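Local coordinates for 1,3-alpha-isomaltosidase (PDB 5X3I), which hydrolyses the alpha-1,3-glucosidic linkages of the cyclic tetrasaccharide cyclobis-(1-6)-alpha-nigerosyl, releasing isomaltose, at residues V548-L552 with P672-L676; G563-A567 with A582-S586. The protein carries 1 engineered substitution. All coordinates share one frame; numbering follows the deposited sequence.

Contact 1 of 2, residues V548-L552 with P672-L676; sequences VTAGL and PYQYL
Val548, Thr549 and Leu552, on one side of a helix of the TIM barrel, meet Pro672 and Tyr673, in the loop that leads into a strand of the C-terminal beta domain, and Tyr675, at that strand's start, so the contact is an interdomain one. No direct hydrogen bond crosses it. The apolar part has two centres. Val548 sends CG1, anti to its own backbone N (chi1 171°), to the edge of the Tyr673 ring, near the ring plane and 4.0 Å from CD1; the same methyl lies beside the carbonyl oxygen of Tyr673. Leu552, one helical turn on, divides its branches: CD1 rests 3.4 Å from Pro672 O, while CD2 lies 3.5 Å from Tyr675 CB, the two side chains crossing at about a right angle. Met655 touches both Leu552 and Tyr675. Tyr675 CG stands between the backbone N and the carbonyl carbon (chi1 59°), with Tyr673 O at the edge of the ring, and its hydroxyl is hydrogen-bonded to Phe588 O.

The polar part centres on Thr549 OG1, which is also hydrogen-bonded to Arg545 O within its helix. It sits 3.4 Å from Tyr673 CE1 and reaches the other segment through two waters. One, 2.7 Å from Thr549 OG1, donates to Pro672 O; the second bridges Thr549 OG1 to Tyr673 OH, with its oxygen 3.1 Å from that hydroxyl.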
loop_
_atom_site.group_PDB
_atom_site.type_symbol
_atom_site.label_atom_id
_atom_site.label_comp_id
_atom_site.label_asym_id
_atom_site.label_seq_id
_atom_site.Cartn_x
_atom_site.Cartn_y
_atom_site.Cartn_z
ATOM N N VAL A 548 3.497 -12.740 -3.978
ATOM C CA VAL A 548 3.274 -13.055 -5.386
ATOM C C VAL A 548 1.851 -12.667 -5.822
ATOM O O VAL A 548 1.655 -12.090 -6.885
ATOM C CB VAL A 548 3.512 -14.548 -5.677
ATOM C CG1 VAL A 548 3.074 -14.896 -7.089
ATOM C CG2 VAL A 548 4.980 -14.902 -5.456
ATOM N N THR A 549 0.869 -12.967 -4.974
ATOM C CA THR A 549 -0.531 -12.660 -5.278
ATOM C C THR A 549 -0.756 -11.160 -5.349
ATOM O O THR A 549 -1.490 -10.675 -6.204
ATOM C CB THR A 549 -1.479 -13.271 -4.229
ATOM O OG1 THR A 549 -1.255 -14.681 -4.166
ATOM C CG2 THR A 549 -2.945 -13.004 -4.596
ATOM N N ALA A 550 -0.098 -10.435 -4.452
ATOM C CA ALA A 550 -0.155 -8.982 -4.433
ATOM C C ALA A 550 0.322 -8.400 -5.767
ATOM O O ALA A 550 -0.353 -7.576 -6.360
ATOM C CB ALA A 550 0.682 -8.437 -3.279
ATOM N N GLY A 551 1.487 -8.850 -6.228
ATOM C CA GLY A 551 2.013 -8.432 -7.520
ATOM C C GLY A 551 1.076 -8.716 -8.681
ATOM O O GLY A 551 0.829 -7.848 -9.505
ATOM N N LEU A 552 0.541 -9.931 -8.730
ATOM C CA LEU A 552 -0.366 -10.338 -9.809
ATOM C C LEU A 552 -1.659 -9.529 -9.849
ATOM O O LEU A 552 -2.104 -9.106 -10.912
ATOM C CB LEU A 552 -0.693 -11.818 -9.675
ATOM C CG LEU A 552 0.521 -12.694 -9.927
ATOM C CD1 LEU A 552 0.265 -14.114 -9.515
ATOM C CD2 LEU A 552 0.885 -12.598 -11.400
ATOM N N PRO A 672 -2.507 -20.476 -9.650
ATOM C CA PRO A 672 -2.658 -19.030 -9.478
ATOM C C PRO A 672 -1.343 -18.283 -9.235
ATOM O O PRO A 672 -1.333 -17.067 -9.338
ATOM C CB PRO A 672 -3.577 -18.927 -8.256
ATOM C CG PRO A 672 -3.246 -20.131 -7.461
ATOM C CD PRO A 672 -2.986 -21.216 -8.468
ATOM N N TYR A 673 -0.279 -18.988 -8.876
ATOM C CA TYR A 673 1.004 -18.342 -8.599
ATOM C C TYR A 673 1.938 -18.244 -9.814
ATOM O O TYR A 673 2.992 -17.604 -9.739
ATOM C CB TYR A 673 1.704 -19.066 -7.460
ATOM C CG TYR A 673 0.942 -18.984 -6.157
ATOM C CD1 TYR A 673 0.920 -17.811 -5.414
ATOM C CD2 TYR A 673 0.244 -20.079 -5.669
ATOM C CE1 TYR A 673 0.233 -17.735 -4.224
ATOM C CE2 TYR A 673 -0.452 -20.014 -4.481
ATOM C CZ TYR A 673 -0.459 -18.840 -3.761
ATOM O OH TYR A 673 -1.153 -18.772 -2.573
ATOM N N GLN A 674 1.547 -18.881 -10.916
ATOM C CA GLN A 674 2.264 -18.788 -12.184
ATOM C C GLN A 674 1.959 -17.493 -12.895
ATOM O O GLN A 674 0.871 -16.952 -12.759
ATOM C CB GLN A 674 1.897 -19.940 -13.123
ATOM C CG GLN A 674 2.321 -21.291 -12.664
ATOM C CD GLN A 674 2.024 -22.362 -13.688
ATOM O OE1 GLN A 674 2.306 -23.530 -13.460
ATOM N NE2 GLN A 674 1.463 -21.967 -14.819
ATOM N N TYR A 675 2.911 -17.005 -13.671
ATOM C CA TYR A 675 2.670 -15.821 -14.478
ATOM C C TYR A 675 3.638 -15.719 -15.636
ATOM O O TYR A 675 4.700 -16.334 -15.634
ATOM C CB TYR A 675 2.758 -14.557 -13.619
ATOM C CG TYR A 675 4.092 -14.366 -12.942
ATOM C CD1 TYR A 675 4.370 -14.982 -11.730
ATOM C CD2 TYR A 675 5.075 -13.558 -13.511
ATOM C CE1 TYR A 675 5.580 -14.808 -11.107
ATOM C CE2 TYR A 675 6.284 -13.374 -12.893
ATOM C CZ TYR A 675 6.539 -14.005 -11.700
ATOM O OH TYR A 675 7.749 -13.832 -11.089
ATOM N N LEU A 676 3.268 -14.920 -16.622
ATOM C CA LEU A 676 4.171 -14.576 -17.698
ATOM C C LEU A 676 4.877 -13.277 -17.326
ATOM O O LEU A 676 4.224 -12.325 -16.900
ATOM C CB LEU A 676 3.420 -14.419 -19.017
ATOM C CG LEU A 676 2.744 -15.682 -19.553
ATOM C CD1 LEU A 676 1.742 -15.315 -20.620
ATOM C CD2 LEU A 676 3.787 -16.635 -20.108
HETATM O O HOH W 1 -2.234 -15.867 -6.411
HETATM O O HOH W 2 -2.075 -15.917 -1.675
#

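Contact 2 of 2, residues G563-A567 with A582-S586; sequences GWDLA and AAAAS
Trp564 meets Ser586 and Ala582 where a strand of the TIM barrel faces the helix that follows it, within one beta-alpha-beta unit. From CB, the side chain turns to place CG between the backbone N and the carbonyl carbon (chi1 67°), which brings the indole close to the helix, although the bond from CA to CB runs off to the side. CD1 passes 4.0 Å from Ser586 OG. NE1 then donates to that oxygen at 2.9 Å, but the bond is bent: the N-H...O angle is 132°, and OG lies 29° out of the indole plane. CE2 lies 3.5 Å from the same OG. Ser586 OG in turn donates to Ala582 O, a carbonyl that also accepts from Ser586 N, so the hydroxyl is held from both segments. At the far end of the indole, CZ2 and CH2 pack on Ala582 CB, CH2 at 3.9 Å. One face of the ring carries Leu566 CA, 3.7 Å above its plane. A phenylalanine here would lack the indole N-H and would probably leave Ser586 OG without its donor from the strand. Ala582 CB also touches Ala567 CB, at 3.7 Å, while Leu566 reaches Ala583 through CD1. Around this contact, Phe544 of helix 541-556 meets the indole with its ring plane nearly parallel, and Phe626 and Phe629 of helix 622-650 touch Ala583, so helix 576-586 lies between strand 562-565 and helix 622-650.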
loop_
_atom_site.group_PDB
_atom_site.type_symbol
_atom_site.label_atom_id
_atom_site.label_comp_id
_atom_site.label_asym_id
_atom_site.label_seq_id
_atom_site.Cartn_x
_atom_site.Cartn_y
_atom_site.Cartn_z
ATOM N N GLY A 563 7.263 -4.523 -6.778
ATOM C CA GLY A 563 8.217 -5.394 -6.124
ATOM C C GLY A 563 7.796 -5.629 -4.683
ATOM O O GLY A 563 6.712 -5.217 -4.274
ATOM N N TRP A 564 8.644 -6.318 -3.929
ATOM C CA TRP A 564 8.370 -6.664 -2.538
ATOM C C TRP A 564 9.691 -6.827 -1.806
ATOM O O TRP A 564 10.724 -6.939 -2.451
ATOM C CB TRP A 564 7.535 -7.948 -2.440
ATOM C CG TRP A 564 8.252 -9.207 -2.899
ATOM C CD1 TRP A 564 8.808 -9.434 -4.118
ATOM C CD2 TRP A 564 8.454 -10.407 -2.141
ATOM N NE1 TRP A 564 9.372 -10.683 -4.165
ATOM C CE2 TRP A 564 9.158 -11.307 -2.965
ATOM C CE3 TRP A 564 8.118 -10.802 -0.845
ATOM C CZ2 TRP A 564 9.530 -12.579 -2.534
ATOM C CZ3 TRP A 564 8.488 -12.065 -0.422
ATOM C CH2 TRP A 564 9.182 -12.939 -1.262
ATOM N N ASP A 565 9.672 -6.855 -0.477
ATOM C CA ASP A 565 10.912 -7.124 0.222
ATOM C C ASP A 565 11.128 -8.623 0.093
ATOM O O ASP A 565 10.441 -9.402 0.748
ATOM C CB ASP A 565 10.824 -6.756 1.718
ATOM C CG ASP A 565 10.329 -5.333 1.976
ATOM O OD1 ASP A 565 10.459 -4.455 1.103
ATOM O OD2 ASP A 565 9.829 -5.094 3.095
ATOM N N LEU A 566 12.164 -9.036 -0.627
ATOM C CA LEU A 566 12.247 -10.453 -0.946
ATOM C C LEU A 566 12.615 -11.208 0.319
ATOM O O LEU A 566 13.494 -10.798 1.063
ATOM C CB LEU A 566 13.228 -10.720 -2.092
ATOM C CG LEU A 566 14.694 -10.333 -1.948
ATOM C CD1 LEU A 566 15.486 -11.490 -1.369
ATOM C CD2 LEU A 566 15.226 -9.921 -3.315
ATOM N N ALA A 567 11.851 -12.264 0.584
ATOM C CA ALA A 567 11.940 -13.076 1.800
ATOM C C ALA A 567 11.686 -12.305 3.106
ATOM O O ALA A 567 12.057 -12.776 4.167
ATOM C CB ALA A 567 13.310 -13.755 1.865
ATOM N N ALA A 582 13.024 -17.059 -2.624
ATOM C CA ALA A 582 12.514 -15.708 -2.819
ATOM C C ALA A 582 13.368 -14.949 -3.826
ATOM O O ALA A 582 12.848 -14.346 -4.752
ATOM C CB ALA A 582 12.470 -14.959 -1.505
ATOM N N ALA A 583 14.683 -14.989 -3.629
ATOM C CA ALA A 583 15.604 -14.264 -4.498
ATOM C C ALA A 583 15.470 -14.718 -5.948
ATOM O O ALA A 583 15.438 -13.892 -6.851
ATOM C CB ALA A 583 17.039 -14.432 -4.017
ATOM N N ALA A 584 15.378 -16.027 -6.163
ATOM C CA ALA A 584 15.291 -16.555 -7.519
ATOM C C ALA A 584 14.029 -16.098 -8.236
ATOM O O ALA A 584 14.093 -15.660 -9.378
ATOM C CB ALA A 584 15.364 -18.062 -7.507
ATOM N N ALA A 585 12.884 -16.190 -7.565
ATOM C CA ALA A 585 11.631 -15.752 -8.164
ATOM C C ALA A 585 11.644 -14.250 -8.405
ATOM O O ALA A 585 11.140 -13.772 -9.408
ATOM C CB ALA A 585 10.431 -16.141 -7.272
ATOM N N SER A 586 12.236 -13.508 -7.479
ATOM C CA SER A 586 12.220 -12.047 -7.552
ATOM C C SER A 586 13.044 -11.507 -8.722
ATOM O O SER A 586 12.715 -10.467 -9.285
ATOM C CB SER A 586 12.721 -11.446 -6.246
ATOM O OG SER A 586 11.845 -11.771 -5.191
#

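In the fold
The centres of the two contacts lie 12 Å apart, on the same side of the chain's centre; the contacts themselves touch where Tyr675 OH approaches Ala585 O at 3.8 Å, by packing. In chain order, helix 541-556 leads directly into strand 562-565, then come helix 576-586 and, much later, strand 675-677. Contact 2 is thus nested inside the loop closed by contact 1. Contact 2 is local, within the eight-stranded parallel barrel and its helices; contact 1 joins that barrel to the antiparallel sheet of the C-terminal domain. Helix 541-556 serves both: it supplies residues 548-552, and its Ser547 touches Trp564. The C-terminal domain therefore packs against the outer layer of the catalytic barrel.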